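Local coordinates for putative cell invasion protein with MAC/Perforin domain (Bacteroides thetaiotaomicron VPI-5482, PDB 3KK7) that is of unknown function but belongs to the membrane-attack complex/perforin family and may take part in cell invasion, at residues Tyr344-Phe349 with Gln357-Thr362. Sequence-based numbering, arbitrary orientation.
Sequences YPISDF and QRYNDT
Tyr359 carries its CG anti to the backbone N (chi1 163°), which swings the ring from helix 353-363 against the short 3-10 turn at 346-348. Ser347 holds its OG between its backbone N and carbonyl carbon (chi1 56°), turned to the side chains of Tyr359 and Asn360. One face of the phenol ring is turned to the start of the 3-10 segment. The backbone N atoms of Ile346 and Ser347 sit over this face, with Ile346 N 3.6 Å from Tyr359 CZ. Ile346 CB makes a CH-pi contact over the Tyr359 ring, 4.2 Å from its centroid. The Ile346 and Tyr359 side chains cross at about a right angle. Pro345 meets the ring obliquely, its CB 3.5 Å from Tyr359 CE2. On the CD2 side, Ser347 OG lies 3.5 Å from Tyr359 CD2. The same hydroxyl accepts a weak, bent hydrogen bond from Asn360 ND2 (3.3 Å, 134° at the hydrogen). Asn360 ND2 also makes a weak bond to Lys356 O, one helical turn back. Four of the five touching residues are buried. The ring packing on Pro345 and Ile346 is joined at the Ser347 side by one weak polar bond. The hydroxyl of buried Tyr359 forms a hydrogen bond with Glu210 O, just before strand 211-218. Lys356 NZ forms a hydrogen bond with Ser347 O, a second polar link from the helix to the turn. The turn directly follows strand 343-345, which pairs antiparallel with strand 211-218. Helix 353-363 packs beside helix 201-208, where Tyr359 touches Met201 and Met205, and Tyr359 also reaches Phe211 on strand 211-218.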
ATOM      1  N   TYR A 344       3.427  -7.764  -2.020  1.00 22.54           N
ATOM      2  CA  TYR A 344       2.025  -7.787  -2.398  1.00 22.39           C
ATOM      3  C   TYR A 344       1.345  -6.547  -1.883  1.00 22.23           C
ATOM      4  O   TYR A 344       1.652  -6.081  -0.800  1.00 22.79           O
ATOM      5  CB  TYR A 344       1.346  -9.029  -1.799  1.00 22.85           C
ATOM      6  CG  TYR A 344       1.335 -10.195  -2.757  1.00 22.92           C
ATOM      7  CD1 TYR A 344       2.526 -10.701  -3.264  1.00 22.78           C
ATOM      8  CD2 TYR A 344       0.131 -10.767  -3.189  1.00 23.56           C
ATOM      9  CE1 TYR A 344       2.526 -11.738  -4.160  1.00 24.12           C
ATOM     10  CE2 TYR A 344       0.125 -11.826  -4.100  1.00 23.37           C
ATOM     11  CZ  TYR A 344       1.324 -12.292  -4.574  1.00 23.04           C
ATOM     12  OH  TYR A 344       1.364 -13.322  -5.448  1.00 26.40           O
ATOM     13  N   PRO A 345       0.412  -6.000  -2.649  1.00 22.15           N
ATOM     14  CA  PRO A 345      -0.283  -4.858  -2.145  1.00 22.51           C
ATOM     15  C   PRO A 345      -1.061  -5.180  -0.888  1.00 22.52           C
ATOM     16  O   PRO A 345      -1.585  -6.272  -0.761  1.00 22.43           O
ATOM     17  CB  PRO A 345      -1.287  -4.556  -3.261  1.00 23.04           C
ATOM     18  CG  PRO A 345      -1.559  -5.854  -3.883  1.00 22.64           C
ATOM     19  CD  PRO A 345      -0.212  -6.505  -3.882  1.00 22.82           C
ATOM     20  N   ILE A 346      -1.169  -4.214   0.011  1.00 23.15           N
ATOM     21  CA  ILE A 346      -2.002  -4.361   1.220  1.00 23.43           C
ATOM     22  C   ILE A 346      -3.419  -4.740   0.833  1.00 23.43           C
ATOM     23  O   ILE A 346      -4.088  -5.471   1.554  1.00 23.70           O
ATOM     24  CB  ILE A 346      -1.991  -3.057   2.068  1.00 23.64           C
ATOM     25  CG1 ILE A 346      -0.595  -2.841   2.641  1.00 24.24           C
ATOM     26  CG2 ILE A 346      -2.954  -3.104   3.227  1.00 21.84           C
ATOM     27  CD1 ILE A 346      -0.412  -1.493   3.266  1.00 25.31           C
ATOM     28  N   SER A 347      -3.873  -4.277  -0.328  1.00 24.29           N
ATOM     29  CA  SER A 347      -5.250  -4.568  -0.768  1.00 24.47           C
ATOM     30  C   SER A 347      -5.531  -6.054  -0.946  1.00 24.93           C
ATOM     31  O   SER A 347      -6.679  -6.485  -0.822  1.00 25.81           O
ATOM     32  CB  SER A 347      -5.618  -3.803  -2.033  1.00 24.05           C
ATOM     33  OG  SER A 347      -4.720  -4.074  -3.063  1.00 22.68           O
ATOM     34  N   ASP A 348      -4.500  -6.845  -1.218  1.00 25.41           N
ATOM     35  CA  ASP A 348      -4.672  -8.303  -1.263  1.00 25.93           C
ATOM     36  C   ASP A 348      -4.940  -8.944   0.082  1.00 25.68           C
ATOM     37  O   ASP A 348      -5.374 -10.075   0.112  1.00 26.28           O
ATOM     38  CB  ASP A 348      -3.475  -8.985  -1.931  1.00 26.35           C
ATOM     39  CG  ASP A 348      -3.574  -8.960  -3.446  1.00 28.90           C
ATOM     40  OD1 ASP A 348      -4.695  -8.737  -3.965  1.00 31.40           O
ATOM     41  OD2 ASP A 348      -2.537  -9.167  -4.126  1.00 32.94           O
ATOM     42  N   PHE A 349      -4.710  -8.229   1.183  1.00 25.66           N
ATOM     43  CA  PHE A 349      -4.886  -8.782   2.531  1.00 25.36           C
ATOM     44  C   PHE A 349      -6.123  -8.327   3.292  1.00 24.86           C
ATOM     45  O   PHE A 349      -6.229  -8.576   4.483  1.00 24.13           O
ATOM     46  CB  PHE A 349      -3.612  -8.521   3.344  1.00 25.58           C
ATOM     47  CG  PHE A 349      -2.463  -9.299   2.825  1.00 26.39           C
ATOM     48  CD1 PHE A 349      -1.798  -8.884   1.700  1.00 24.86           C
ATOM     49  CD2 PHE A 349      -2.117 -10.502   3.397  1.00 26.53           C
ATOM     50  CE1 PHE A 349      -0.793  -9.631   1.185  1.00 26.47           C
ATOM     51  CE2 PHE A 349      -1.106 -11.266   2.866  1.00 26.63           C
ATOM     52  CZ  PHE A 349      -0.443 -10.836   1.768  1.00 26.34           C
ATOM     53  N   GLN A 357      -9.978  -0.549  -2.952  1.00 23.86           N
ATOM     54  CA  GLN A 357      -9.947   0.500  -3.955  1.00 24.15           C
ATOM     55  C   GLN A 357      -9.227   1.761  -3.461  1.00 23.63           C
ATOM     56  O   GLN A 357      -8.410   2.339  -4.174  1.00 24.27           O
ATOM     57  CB  GLN A 357     -11.383   0.820  -4.372  1.00 24.95           C
ATOM     58  CG  GLN A 357     -11.556   1.730  -5.607  1.00 27.94           C
ATOM     59  CD  GLN A 357     -10.791   1.214  -6.800  1.00 33.20           C
ATOM     60  OE1 GLN A 357     -10.615  -0.005  -6.954  1.00 36.78           O
ATOM     61  NE2 GLN A 357     -10.311   2.132  -7.654  1.00 35.56           N
ATOM     62  N   ARG A 358      -9.493   2.168  -2.226  1.00 23.02           N
ATOM     63  CA  ARG A 358      -8.861   3.359  -1.661  1.00 22.35           C
ATOM     64  C   ARG A 358      -7.344   3.225  -1.510  1.00 22.39           C
ATOM     65  O   ARG A 358      -6.631   4.188  -1.765  1.00 21.70           O
ATOM     66  CB  ARG A 358      -9.507   3.746  -0.328  1.00 22.08           C
ATOM     67  CG  ARG A 358      -8.998   5.061   0.212  1.00 21.34           C
ATOM     68  CD  ARG A 358      -9.903   5.704   1.235  1.00 20.95           C
ATOM     69  NE  ARG A 358     -11.136   6.172   0.608  1.00 21.13           N
ATOM     70  CZ  ARG A 358     -11.265   7.290  -0.103  1.00 20.18           C
ATOM     71  NH1 ARG A 358     -10.247   8.103  -0.265  1.00 20.86           N
ATOM     72  NH2 ARG A 358     -12.441   7.606  -0.648  1.00 20.02           N
ATOM     73  N   TYR A 359      -6.884   2.049  -1.061  1.00 22.32           N
ATOM     74  CA  TYR A 359      -5.486   1.710  -1.027  1.00 22.61           C
ATOM     75  C   TYR A 359      -4.895   1.908  -2.419  1.00 23.22           C
ATOM     76  O   TYR A 359      -3.902   2.626  -2.599  1.00 23.71           O
ATOM     77  CB  TYR A 359      -5.240   0.245  -0.571  1.00 22.74           C
ATOM     78  CG  TYR A 359      -3.832  -0.230  -0.933  1.00 22.88           C
ATOM     79  CD1 TYR A 359      -2.737   0.114  -0.153  1.00 23.67           C
ATOM     80  CD2 TYR A 359      -3.592  -0.951  -2.088  1.00 21.53           C
ATOM     81  CE1 TYR A 359      -1.437  -0.273  -0.509  1.00 22.83           C
ATOM     82  CE2 TYR A 359      -2.317  -1.345  -2.435  1.00 20.84           C
ATOM     83  CZ  TYR A 359      -1.236  -0.993  -1.648  1.00 23.39           C
ATOM     84  OH  TYR A 359       0.058  -1.391  -2.012  1.00 26.10           O
ATOM     85  N   ASN A 360      -5.510   1.274  -3.402  1.00 23.34           N
ATOM     86  CA  ASN A 360      -5.037   1.392  -4.783  1.00 23.98           C
ATOM     87  C   ASN A 360      -5.050   2.818  -5.316  1.00 23.34           C
ATOM     88  O   ASN A 360      -4.065   3.298  -5.915  1.00 23.36           O
ATOM     89  CB  ASN A 360      -5.821   0.454  -5.711  1.00 24.23           C
ATOM     90  CG  ASN A 360      -5.340  -0.973  -5.597  1.00 26.10           C
ATOM     91  OD1 ASN A 360      -4.202  -1.245  -5.954  1.00 31.56           O
ATOM     92  ND2 ASN A 360      -6.166  -1.875  -5.070  1.00 23.99           N
ATOM     93  N   ASP A 361      -6.141   3.502  -5.071  1.00 22.67           N
ATOM     94  CA  ASP A 361      -6.273   4.849  -5.575  1.00 23.18           C
ATOM     95  C   ASP A 361      -5.272   5.787  -4.860  1.00 23.20           C
ATOM     96  O   ASP A 361      -4.766   6.763  -5.447  1.00 23.42           O
ATOM     97  CB  ASP A 361      -7.721   5.348  -5.372  1.00 23.49           C
ATOM     98  CG  ASP A 361      -8.700   4.863  -6.439  1.00 23.84           C
ATOM     99  OD1 ASP A 361      -8.293   4.390  -7.529  1.00 23.22           O
ATOM    100  OD2 ASP A 361      -9.917   5.021  -6.179  1.00 27.56           O
ATOM    101  N   THR A 362      -4.977   5.502  -3.595  1.00 23.02           N
ATOM    102  CA  THR A 362      -4.121   6.397  -2.832  1.00 22.41           C
ATOM    103  C   THR A 362      -2.697   6.145  -3.284  1.00 23.22           C
ATOM    104  O   THR A 362      -1.934   7.080  -3.516  1.00 23.65           O
ATOM    105  CB  THR A 362      -4.293   6.184  -1.339  1.00 22.28           C
ATOM    106  OG1 THR A 362      -5.664   6.410  -0.973  1.00 19.99           O
ATOM    107  CG2 THR A 362      -3.388   7.102  -0.547  1.00 22.82           C
TER